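Local coordinates for protein predicted acyltransferase with acyl-CoA N-acyltransferase domain (PDB 4RS2) that binds coenzyme A and probably transfers acyl groups as a GNAT-family N-acyltransferase, and probably, when overexpressed, suppresses silencing by the RhyB small RNA, at residues Lys45-His48 with Asp49-Asp53. Residues are numbered along the deposited sequence; the frame is centred on the assembly and turned at random.
Sequences KLVH and DLRED
The imidazole of His48 projects from the helix and reaches two acidic side chains, Asp49 and Glu52. With CG anti to the backbone N (chi1 175°), the ring tilts toward the C-terminal side, and ND1 donates to Asp49 OD1 at 3.1 Å. That bond is nearly straight at 169° and lies in the ring plane, yet it reaches the anti side of the carboxylate, whose plane is turned 66° from the ring. Asp49 keeps OD2 for a salt bridge to Arg182, so each carboxylate oxygen has its own partner. On the next turn Glu52, an extended chain, brings OE1 to 3.0 Å from His48 CE1; these acidic surroundings might raise the affinity of the ring for a proton, an effect partly offset by Arg182.

Another side of the helix carries Arg51. Bent at its third side-chain torsion, its chain folds back so that NH2 comes to 3.5 Å from Val47 CG1 and one guanidinium face looks toward Val47 O, which sits off toward its rim, while NH2 also forms a salt bridge with Glu22. A water donates to His48 O and accepts a weak bond from Arg51 NH1. Among the buried leucines, Leu46 CG lies 3.8 Å from Leu50 CD1, and Phe180 and Phe55 extend this apolar side.

Beneath all these pairs run consecutive i to i+4 backbone bonds, such as Leu50 N to Leu46 O at 2.9 Å. The result is an amphipathic alpha-helix, 42-53, from which Val47 and the Arg51 chain pack on helix 27-37 and Tyr72 of strand 69-80 within the mixed alpha/beta GNAT fold.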
ATOM      1  N   LYS A  45      10.588   9.255   3.003  1.00 11.42           N
ATOM      2  CA  LYS A  45      11.498   8.889   4.082  1.00 11.78           C
ATOM      3  C   LYS A  45      11.117   7.535   4.716  1.00 11.40           C
ATOM      4  O   LYS A  45      11.986   6.714   5.039  1.00 11.07           O
ATOM      5  CB  LYS A  45      11.570  10.037   5.096  1.00 12.78           C
ATOM      6  CG  LYS A  45      12.229  11.271   4.491  1.00 14.50           C
ATOM      7  CD  LYS A  45      11.785  12.581   5.115  1.00 16.09           C
ATOM      8  CE  LYS A  45      12.517  12.929   6.375  1.00 16.73           C
ATOM      9  NZ  LYS A  45      12.045  14.287   6.799  1.00 16.96           N
ATOM     10  N   LEU A  46       9.827   7.294   4.855  1.00 10.17           N
ATOM     11  CA  LEU A  46       9.320   6.011   5.357  1.00 10.06           C
ATOM     12  C   LEU A  46       9.789   4.881   4.466  1.00  9.79           C
ATOM     13  O   LEU A  46      10.295   3.864   4.942  1.00  9.80           O
ATOM     14  CB  LEU A  46       7.814   6.033   5.354  1.00 10.11           C
ATOM     15  CG  LEU A  46       7.106   4.688   5.621  1.00 10.70           C
ATOM     16  CD1 LEU A  46       7.324   4.254   7.075  1.00 11.25           C
ATOM     17  CD2 LEU A  46       5.650   4.839   5.255  1.00 10.67           C
ATOM     18  N   VAL A  47       9.591   5.052   3.162  1.00  9.96           N
ATOM     19  CA  VAL A  47       9.927   3.970   2.216  1.00  9.93           C
ATOM     20  C   VAL A  47      11.425   3.720   2.199  1.00 10.66           C
ATOM     21  O   VAL A  47      11.872   2.564   2.216  1.00 10.28           O
ATOM     22  CB  VAL A  47       9.362   4.254   0.832  1.00 10.31           C
ATOM     23  CG1 VAL A  47      10.029   3.380  -0.220  1.00 10.83           C
ATOM     24  CG2 VAL A  47       7.848   4.093   0.862  1.00  9.90           C
ATOM     25  N   HIS A  48      12.197   4.792   2.220  1.00 11.24           N
ATOM     26  CA  HIS A  48      13.644   4.650   2.310  1.00 12.79           C
ATOM     27  C   HIS A  48      14.034   3.824   3.539  1.00 12.36           C
ATOM     28  O   HIS A  48      14.817   2.875   3.460  1.00 13.24           O
ATOM     29  CB  HIS A  48      14.292   6.022   2.411  1.00 14.11           C
ATOM     30  CG  HIS A  48      15.766   5.952   2.638  1.00 17.49           C
ATOM     31  ND1 HIS A  48      16.326   5.947   3.898  1.00 19.34           N
ATOM     32  CD2 HIS A  48      16.793   5.816   1.768  1.00 19.78           C
ATOM     33  CE1 HIS A  48      17.637   5.838   3.791  1.00 21.29           C
ATOM     34  NE2 HIS A  48      17.945   5.745   2.513  1.00 21.27           N
ATOM     35  N   ASP A  49      13.475   4.177   4.696  1.00 11.83           N
ATOM     36  CA  ASP A  49      13.824   3.452   5.916  1.00 12.03           C
ATOM     37  C   ASP A  49      13.352   2.005   5.918  1.00 11.28           C
ATOM     38  O   ASP A  49      14.078   1.139   6.381  1.00 11.45           O
ATOM     39  CB  ASP A  49      13.311   4.192   7.142  1.00 12.40           C
ATOM     40  CG  ASP A  49      14.005   5.524   7.371  1.00 14.50           C
ATOM     41  OD1 ASP A  49      14.980   5.862   6.663  1.00 17.12           O
ATOM     42  OD2 ASP A  49      13.564   6.241   8.283  1.00 15.64           O
ATOM     43  N   LEU A  50      12.138   1.728   5.449  1.00 10.45           N
ATOM     44  CA  LEU A  50      11.663   0.350   5.401  1.00 10.58           C
ATOM     45  C   LEU A  50      12.541  -0.482   4.502  1.00 11.80           C
ATOM     46  O   LEU A  50      12.892  -1.608   4.840  1.00 12.59           O
ATOM     47  CB  LEU A  50      10.223   0.296   4.859  1.00  9.77           C
ATOM     48  CG  LEU A  50       9.119   0.869   5.745  1.00 10.13           C
ATOM     49  CD1 LEU A  50       7.811   0.979   4.996  1.00  9.68           C
ATOM     50  CD2 LEU A  50       8.942   0.055   7.011  1.00 10.23           C
ATOM     51  N   ARG A  51      12.913   0.061   3.350  1.00 12.31           N
ATOM     52  CA  ARG A  51      13.720  -0.704   2.438  1.00 14.60           C
ATOM     53  C   ARG A  51      15.104  -0.973   3.003  1.00 15.02           C
ATOM     54  O   ARG A  51      15.622  -2.098   2.915  1.00 15.11           O
ATOM     55  CB  ARG A  51      13.870   0.029   1.104  1.00 15.74           C
ATOM     56  CG  ARG A  51      14.668  -0.768   0.077  1.00 17.99           C
ATOM     57  CD  ARG A  51      14.824  -0.041  -1.253  1.00 19.24           C
ATOM     58  NE  ARG A  51      13.571   0.308  -1.912  1.00 19.18           N
ATOM     59  CZ  ARG A  51      13.105   1.551  -2.027  1.00 18.78           C
ATOM     60  NH1 ARG A  51      13.797   2.567  -1.509  1.00 19.11           N
ATOM     61  NH2 ARG A  51      11.954   1.768  -2.665  1.00 18.65           N
ATOM     62  N   GLU A  52      15.702   0.067   3.564  1.00 16.08           N
ATOM     63  CA  GLU A  52      17.053  -0.044   4.074  1.00 18.20           C
ATOM     64  C   GLU A  52      17.138  -1.080   5.181  1.00 17.05           C
ATOM     65  O   GLU A  52      18.129  -1.828   5.275  1.00 18.31           O
ATOM     66  CB  GLU A  52      17.540   1.307   4.575  1.00 22.12           C
ATOM     67  CG  GLU A  52      19.004   1.300   5.007  1.00 26.63           C
ATOM     68  CD  GLU A  52      19.387   2.547   5.774  1.00 31.29           C
ATOM     69  OE1 GLU A  52      18.929   3.648   5.404  1.00 35.52           O
ATOM     70  OE2 GLU A  52      20.156   2.425   6.752  1.00 40.00           O
ATOM     71  N   ASP A  53      16.104  -1.153   6.013  1.00 15.02           N
ATOM     72  CA  ASP A  53      16.128  -2.046   7.171  1.00 14.64           C
ATOM     73  C   ASP A  53      15.462  -3.428   6.956  1.00 14.54           C
ATOM     74  O   ASP A  53      15.404  -4.243   7.877  1.00 14.99           O
ATOM     75  CB  ASP A  53      15.540  -1.302   8.353  1.00 14.54           C
ATOM     76  CG  ASP A  53      16.402  -0.103   8.765  1.00 15.92           C
ATOM     77  OD1 ASP A  53      17.633  -0.256   8.854  1.00 17.35           O
ATOM     78  OD2 ASP A  53      15.865   0.989   9.027  1.00 15.93           O
TER
HETATM   79  O   HOH W   1      16.218   2.555   0.951  0.50 20.85           O